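Local atomic coordinates of putative activator of HSP90 (Plasmodium falciparum, PDB entry 3N72), a protein that probably binds the chaperone Hsp90 and stimulates its ATPase activity, and is seen here as its N-terminal Aha1-type domain. Residues F145-D148 with L149-H152; K131-G134 with K135-K139; D117-E120 with N121-F124. All coordinates share one frame; numbering follows the deposited sequence. Where two conformers were deposited one is given.

Contact 1: F145-D148 with L149-H152; sequences FQED and LLKH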
loop_
_atom_site.group_PDB
_atom_site.type_symbol
_atom_site.label_atom_id
_atom_site.label_comp_id
_atom_site.label_asym_id
_atom_site.label_seq_id
_atom_site.Cartn_x
_atom_site.Cartn_y
_atom_site.Cartn_z
ATOM N N PHE B 145 0.730 -18.101 15.516
ATOM C CA PHE B 145 1.678 -17.322 14.739
ATOM C C PHE B 145 1.355 -17.356 13.250
ATOM O O PHE B 145 1.352 -16.298 12.604
ATOM C CB PHE B 145 3.112 -17.805 14.953
ATOM C CG PHE B 145 4.118 -17.014 14.175
ATOM C CD1 PHE B 145 4.668 -15.873 14.709
ATOM C CD2 PHE B 145 4.477 -17.386 12.881
ATOM C CE1 PHE B 145 5.585 -15.095 13.975
ATOM C CE2 PHE B 145 5.413 -16.634 12.146
ATOM C CZ PHE B 145 5.952 -15.495 12.676
ATOM N N GLN B 146 1.124 -18.552 12.713
ATOM C CA GLN B 146 0.940 -18.712 11.276
ATOM C C GLN B 146 -0.355 -18.059 10.850
ATOM O O GLN B 146 -0.386 -17.339 9.846
ATOM C CB GLN B 146 0.930 -20.178 10.864
ATOM C CG GLN B 146 0.744 -20.362 9.327
ATOM C CD GLN B 146 0.879 -21.798 8.901
ATOM O OE1 GLN B 146 1.976 -22.312 8.798
ATOM N NE2 GLN B 146 -0.241 -22.465 8.690
ATOM N N GLU B 147 -1.430 -18.312 11.599
ATOM C CA GLU B 147 -2.697 -17.610 11.289
ATOM C C GLU B 147 -2.573 -16.090 11.337
ATOM O O GLU B 147 -3.057 -15.386 10.415
ATOM C CB GLU B 147 -3.868 -18.137 12.126
ATOM C CG GLU B 147 -4.122 -19.637 11.894
ATOM C CD GLU B 147 -4.204 -20.017 10.406
ATOM O OE1 GLU B 147 -4.943 -19.335 9.649
ATOM O OE2 GLU B 147 -3.519 -20.991 9.990
ATOM N N ASP B 148 -1.901 -15.564 12.362
ATOM C CA ASP B 148 -1.721 -14.115 12.408
ATOM C C ASP B 148 -0.815 -13.571 11.316
ATOM O O ASP B 148 -1.052 -12.458 10.792
ATOM C CB ASP B 148 -1.339 -13.662 13.817
ATOM C CG ASP B 148 -2.426 -14.005 14.826
ATOM O OD1 ASP B 148 -3.608 -14.059 14.438
ATOM O OD2 ASP B 148 -2.107 -14.247 15.992
ATOM N N LEU B 149 0.209 -14.343 10.954
ATOM C CA LEU B 149 1.061 -13.987 9.820
ATOM C C LEU B 149 0.222 -13.858 8.532
ATOM O O LEU B 149 0.390 -12.903 7.747
ATOM C CB LEU B 149 2.161 -15.026 9.629
ATOM C CG LEU B 149 3.028 -14.840 8.368
ATOM C CD1 LEU B 149 3.835 -13.553 8.443
ATOM C CD2 LEU B 149 3.960 -16.068 8.235
ATOM N N LEU B 150 -0.665 -14.816 8.328
ATOM C CA LEU B 150 -1.543 -14.796 7.129
ATOM C C LEU B 150 -2.510 -13.633 7.126
ATOM O O LEU B 150 -2.771 -13.072 6.071
ATOM C CB LEU B 150 -2.278 -16.119 6.938
ATOM C CG LEU B 150 -1.375 -17.324 6.670
ATOM C CD1 LEU B 150 -2.209 -18.589 6.495
ATOM C CD2 LEU B 150 -0.401 -17.123 5.491
ATOM N N LYS B 151 -3.042 -13.260 8.290
ATOM C CA LYS B 151 -3.899 -12.066 8.368
ATOM C C LYS B 151 -3.087 -10.815 8.086
ATOM O O LYS B 151 -3.571 -9.919 7.424
ATOM C CB LYS B 151 -4.545 -11.924 9.746
ATOM C CG LYS B 151 -5.628 -12.892 10.076
ATOM C CD LYS B 151 -6.287 -12.372 11.349
ATOM C CE LYS B 151 -7.107 -13.402 12.025
ATOM N NZ LYS B 151 -7.093 -13.000 13.470
ATOM N N HIS B 152 -1.854 -10.743 8.608
ATOM C CA HIS B 152 -0.985 -9.608 8.327
ATOM C C HIS B 152 -0.757 -9.496 6.810
ATOM O O HIS B 152 -0.820 -8.399 6.236
ATOM C CB HIS B 152 0.356 -9.782 9.030
ATOM C CG HIS B 152 1.317 -8.674 8.749
ATOM N ND1 HIS B 152 1.096 -7.377 9.157
ATOM C CD2 HIS B 152 2.495 -8.666 8.076
ATOM C CE1 HIS B 152 2.098 -6.614 8.750
ATOM N NE2 HIS B 152 2.969 -7.373 8.108
#

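Contact 2: K131-G134 with K135-K139; sequences KKEG and KEKIK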
loop_
_atom_site.group_PDB
_atom_site.type_symbol
_atom_site.label_atom_id
_atom_site.label_comp_id
_atom_site.label_asym_id
_atom_site.label_seq_id
_atom_site.Cartn_x
_atom_site.Cartn_y
_atom_site.Cartn_z
ATOM N N LYS B 131 9.247 -26.846 33.633
ATOM C CA LYS B 131 9.610 -27.959 32.757
ATOM C C LYS B 131 8.419 -28.565 32.029
ATOM O O LYS B 131 8.586 -29.156 30.970
ATOM C CB LYS B 131 10.405 -29.038 33.512
ATOM C CG LYS B 131 9.616 -29.932 34.447
ATOM C CD LYS B 131 10.577 -30.925 35.143
ATOM C CE LYS B 131 9.889 -31.814 36.157
ATOM N NZ LYS B 131 10.868 -32.754 36.762
ATOM N N LYS B 132 7.221 -28.422 32.592
ATOM C CA LYS B 132 6.041 -28.935 31.918
ATOM C C LYS B 132 5.035 -27.815 31.599
ATOM O O LYS B 132 4.847 -27.478 30.426
ATOM C CB LYS B 132 5.420 -30.117 32.687
ATOM C CG LYS B 132 4.350 -30.872 31.903
ATOM C CD LYS B 132 3.683 -31.981 32.747
ATOM C CE LYS B 132 2.679 -32.800 31.929
ATOM N NZ LYS B 132 1.585 -31.955 31.359
ATOM N N GLU B 133 4.403 -27.236 32.623
ATOM C CA GLU B 133 3.385 -26.182 32.418
ATOM C C GLU B 133 3.944 -24.943 31.702
ATOM O O GLU B 133 3.297 -24.385 30.804
ATOM C CB GLU B 133 2.726 -25.751 33.734
ATOM C CG GLU B 133 1.699 -24.632 33.549
ATOM C CD GLU B 133 1.049 -24.167 34.840
ATOM O OE1 GLU B 133 1.522 -24.562 35.936
ATOM O OE2 GLU B 133 0.062 -23.398 34.745
ATOM N N GLY B 134 5.129 -24.502 32.109
ATOM C CA GLY B 134 5.750 -23.332 31.472
ATOM C C GLY B 134 5.915 -23.491 29.972
ATOM O O GLY B 134 5.593 -22.577 29.183
ATOM N N LYS B 135 6.443 -24.648 29.585
ATOM C CA LYS B 135 6.622 -24.991 28.182
ATOM C C LYS B 135 5.258 -25.054 27.487
ATOM O O LYS B 135 5.085 -24.531 26.382
ATOM C CB LYS B 135 7.381 -26.317 28.051
ATOM C CG LYS B 135 8.842 -26.207 28.418
ATOM C CD LYS B 135 9.634 -27.464 28.098
ATOM C CE LYS B 135 11.043 -27.380 28.725
ATOM N NZ LYS B 135 11.992 -28.391 28.164
ATOM N N GLU B 136 4.277 -25.671 28.142
ATOM C CA GLU B 136 2.932 -25.754 27.570
ATOM C C GLU B 136 2.377 -24.350 27.294
ATOM O O GLU B 136 1.818 -24.096 26.221
ATOM C CB GLU B 136 1.986 -26.534 28.501
ATOM C CG GLU B 136 2.128 -28.046 28.405
ATOM C CD GLU B 136 1.521 -28.818 29.587
ATOM O OE1 GLU B 136 0.965 -28.209 30.539
ATOM O OE2 GLU B 136 1.622 -30.062 29.562
ATOM N N LYS B 137 2.546 -23.432 28.250
ATOM C CA LYS B 137 1.966 -22.085 28.129
ATOM C C LYS B 137 2.686 -21.252 27.063
ATOM O O LYS B 137 2.053 -20.436 26.360
ATOM C CB LYS B 137 1.962 -21.363 29.478
ATOM C CG LYS B 137 1.123 -22.109 30.552
ATOM C CD LYS B 137 -0.363 -21.780 30.527
ATOM C CE LYS B 137 -1.191 -22.929 31.125
ATOM N NZ LYS B 137 -1.593 -23.919 30.065
ATOM N N ILE B 138 4.003 -21.440 26.953
ATOM C CA ILE B 138 4.782 -20.777 25.883
ATOM C C ILE B 138 4.260 -21.221 24.509
ATOM O O ILE B 138 4.045 -20.378 23.604
ATOM C CB ILE B 138 6.321 -21.009 26.034
ATOM C CG1 ILE B 138 6.869 -20.172 27.207
ATOM C CG2 ILE B 138 7.095 -20.612 24.746
ATOM C CD1 ILE B 138 8.149 -20.702 27.819
ATOM N N LYS B 139 4.053 -22.526 24.345
ATOM C CA LYS B 139 3.543 -23.043 23.058
ATOM C C LYS B 139 2.149 -22.495 22.754
ATOM O O LYS B 139 1.852 -22.109 21.610
ATOM C CB LYS B 139 3.565 -24.588 23.020
ATOM C CG LYS B 139 4.977 -25.167 22.921
ATOM C CD LYS B 139 4.990 -26.642 22.596
ATOM C CE LYS B 139 6.407 -27.118 22.323
ATOM N NZ LYS B 139 6.439 -28.574 21.950
#

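Contact 3: D117-E120 with N121-F124; sequences DESE and NLRF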
loop_
_atom_site.group_PDB
_atom_site.type_symbol
_atom_site.label_atom_id
_atom_site.label_comp_id
_atom_site.label_asym_id
_atom_site.label_seq_id
_atom_site.Cartn_x
_atom_site.Cartn_y
_atom_site.Cartn_z
ATOM N N ASP B 117 21.531 -20.081 38.185
ATOM C CA ASP B 117 22.437 -20.619 39.186
ATOM C C ASP B 117 21.874 -21.922 39.715
ATOM O O ASP B 117 20.777 -22.328 39.344
ATOM C CB ASP B 117 22.649 -19.603 40.316
ATOM C CG ASP B 117 21.369 -19.255 41.060
ATOM O OD1 ASP B 117 20.582 -20.164 41.407
ATOM O OD2 ASP B 117 21.161 -18.060 41.326
ATOM N N GLU B 118 22.635 -22.589 40.575
ATOM C CA GLU B 118 22.265 -23.901 41.051
ATOM C C GLU B 118 21.442 -23.886 42.341
ATOM O O GLU B 118 21.288 -24.926 42.979
ATOM C CB GLU B 118 23.531 -24.757 41.245
ATOM C CG GLU B 118 24.144 -25.279 39.922
ATOM C CD GLU B 118 25.553 -25.865 40.091
ATOM O OE1 GLU B 118 25.739 -27.065 39.799
ATOM O OE2 GLU B 118 26.483 -25.123 40.494
ATOM N N SER B 119 20.918 -22.726 42.730
ATOM C CA SER B 119 20.151 -22.622 43.976
ATOM C C SER B 119 18.865 -23.471 44.072
ATOM O O SER B 119 18.198 -23.782 43.053
ATOM C CB SER B 119 19.850 -21.149 44.308
ATOM O OG SER B 119 18.817 -20.623 43.478
ATOM N N GLU B 120 18.532 -23.851 45.305
ATOM C CA GLU B 120 17.327 -24.650 45.596
ATOM C C GLU B 120 16.017 -23.987 45.181
ATOM O O GLU B 120 15.116 -24.663 44.692
ATOM C CB GLU B 120 17.253 -25.050 47.082
ATOM C CG GLU B 120 17.858 -26.405 47.357
ATOM C CD GLU B 120 17.395 -27.474 46.359
ATOM O OE1 GLU B 120 16.178 -27.781 46.327
ATOM O OE2 GLU B 120 18.250 -27.991 45.595
ATOM N N ASN B 121 15.900 -22.677 45.390
ATOM C CA ASN B 121 14.693 -21.952 44.936
ATOM C C ASN B 121 14.387 -22.076 43.438
ATOM O O ASN B 121 13.245 -22.309 43.054
ATOM C CB ASN B 121 14.763 -20.480 45.321
ATOM C CG ASN B 121 14.642 -20.261 46.806
ATOM O OD1 ASN B 121 14.482 -21.205 47.581
ATOM N ND2 ASN B 121 14.721 -18.995 47.223
ATOM N N LEU B 122 15.400 -21.910 42.598
ATOM C CA LEU B 122 15.205 -22.029 41.153
ATOM C C LEU B 122 14.942 -23.449 40.703
ATOM O O LEU B 122 14.167 -23.673 39.764
ATOM C CB LEU B 122 16.384 -21.451 40.395
ATOM C CG LEU B 122 16.631 -19.959 40.496
ATOM C CD1 LEU B 122 17.825 -19.584 39.591
ATOM C CD2 LEU B 122 15.389 -19.198 40.099
ATOM N N ARG B 123 15.570 -24.421 41.366
ATOM C CA ARG B 123 15.297 -25.813 41.040
ATOM C C ARG B 123 13.826 -26.119 41.290
ATOM O O ARG B 123 13.174 -26.768 40.466
ATOM C CB ARG B 123 16.185 -26.769 41.838
ATOM C CG ARG B 123 15.902 -28.231 41.540
ATOM C CD ARG B 123 16.110 -28.531 40.066
ATOM N NE ARG B 123 15.941 -29.950 39.753
ATOM C CZ ARG B 123 16.113 -30.469 38.541
ATOM N NH1 ARG B 123 16.449 -29.683 37.528
ATOM N NH2 ARG B 123 15.936 -31.770 38.337
ATOM N N PHE B 124 13.302 -25.644 42.420
ATOM C CA PHE B 124 11.898 -25.872 42.749
ATOM C C PHE B 124 10.978 -25.255 41.688
ATOM O O PHE B 124 10.056 -25.910 41.224
ATOM C CB PHE B 124 11.539 -25.319 44.130
ATOM C CG PHE B 124 10.057 -25.300 44.394
ATOM C CD1 PHE B 124 9.349 -26.489 44.593
ATOM C CD2 PHE B 124 9.358 -24.098 44.423
ATOM C CE1 PHE B 124 7.957 -26.472 44.820
ATOM C CE2 PHE B 124 7.983 -24.079 44.660
ATOM C CZ PHE B 124 7.285 -25.274 44.855
#

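Contact 1: F145-D148 with L149-H152
The carbonyl O of Phe145 takes the amide N-H of Leu149 at 2.8 Å, the shortest of four successive i to i+4 bonds that carry the first turns of helix 145-161. The last of the four, from His152 N to Asp148 O, measures 2.9 Å. Phe145 and Leu149 are one turn apart, and their apolar side chains share a face: both hold CG anti to the backbone N (chi1 -179° and 174°), which directs them along the same side of the helix, and ring atom CE2 of Phe145 lies 4.2 Å from CD2 of Leu149. Such residues suit the buried side of an amphipathic helix. On another side the carboxylate of Asp148 and the chain of Lys151 run side by side in the same direction. Extended beyond CG, Lys151 brings NZ to 3.8 Å from Asp148 OD1, a long salt bridge at the surface. The other carboxylate oxygen, OD2, is hydrogen-bonded to Tyr29 of helix 23-35. The branch of Leu150 leans back over the backbone, its CG 3.3 Å from Gln146 O, while the Gln146 amide reaches Asn68 through OE1. Helix 23-35 meets Phe145 through Ala26 and Ile30 and stacks Trp25 on the His152 ring, while from the sheet Phe70 and Phe99 meet the Phe145 ring and Val59 of strand 44-62 touches both leucines.

Contact 2: K131-G134 with K135-K139
Residues 131-139 form a stretch from the middle of helix 120-142 whose first turn is irregular: a wider pi-type turn spans 131-134, and the helix kinks where the amides of Lys132 and Glu133 lack bonds to the preceding turn. Regular i to i+4 bonding follows, with Glu136 N 3.0 Å from Lys132 O and Lys137 N 2.8 Å from Glu133 O. The side chains repeat the same spacing, and long, flexible lysine and glutamate chains suit the exposed face because they can span one helical turn. Lys132 and Glu136 cross obliquely and close a salt bridge in which Lys132 NZ lies 2.6 Å from Glu136 OE2, on the syn side of the carboxylate and 16° out of its plane. A bend at the last torsion of the lysine (chi4 -59°) turns its ammonium toward that oxygen. Glu133 and Lys137 meet chiefly through their methylene portions, CG to CG at 4.0 Å. Their charged ends stay apart, since Glu133 OE2 and Lys137 NZ are 5.0 Å from each other; Glu133 instead gives OE1 to Lys41 in a salt bridge. Lys135 lays its aliphatic chain along the backbone, CD 3.5 Å from Lys131 O, before its ammonium bonds to the carbonyl of Ile111. Gly134 is buried and brings no side chain to its face of the helix; one turn on, Ile138, apolar where the helix is buried, rests CD1 3.5 Å from Gly134 O. It packs on Leu37 and Ile111 in the adjoining loops, while Ile39 of strand 39-40 touches both Glu133 and Lys137.

Contact 3: D117-E120 with N121-F124
The chain passes from an irregular segment into helix 120-142 at Ser119, the N-cap residue, whose carbonyl O accepts the amide of Arg123 at 3.2 Å; one residue on, Phe124 N bonds to Glu120 O. Ahead of the helix, Asp117 OD1 is gripped twice by Ser119. The serine hydroxyl OG donates to it at 2.8 Å from the syn side, and the backbone N reaches it at 2.9 Å from the anti side, 33° out of the carboxylate plane. Sharing one oxygen, the two bonds restrict how far the carboxylate can turn. With chi1 at 75°, OG of Ser119 lies between the backbone N and the carbonyl carbon, and from there it can bond to Asp117 while also lying 3.8 Å from Leu122 CG. Asp117 and Leu122 cross at about a right angle, with methyl CD1 of the leucine 3.4 Å from OD1. Being apolar, Leu122 suits a buried place, and it packs inward on Trp78 and Tyr80 of strand 65-82. In one of its two conformers, Arg123 leads away from the turn and its NE pairs with Asp127. The short side chain of Asp117 suits an Asx turn, made by its OD1 with the amide two residues on, and this turn leads directly into a helix N-terminus with serine as the N-cap.

Contact 3 leads from a loop into helix 120-142 and contact 2 lies further along it, about 18 Å away between centres, while contact 1 opens helix 145-161, the next helix in the chain. Contact 3 lies at the surface, far from the chain's centre and on the opposite side of it from contact 1; its chemistry is that of a helix start, a carboxylate tied to a serine hydroxyl and one backbone amide just ahead of the first turn. Contact 2, partly buried, relies on charged residues whose partners lie along the helix and in neighbouring loops and strands. Contact 1, also partly buried, is the more aromatic, fitting its place against helix 23-35 and the antiparallel sheet. None of the three touches another.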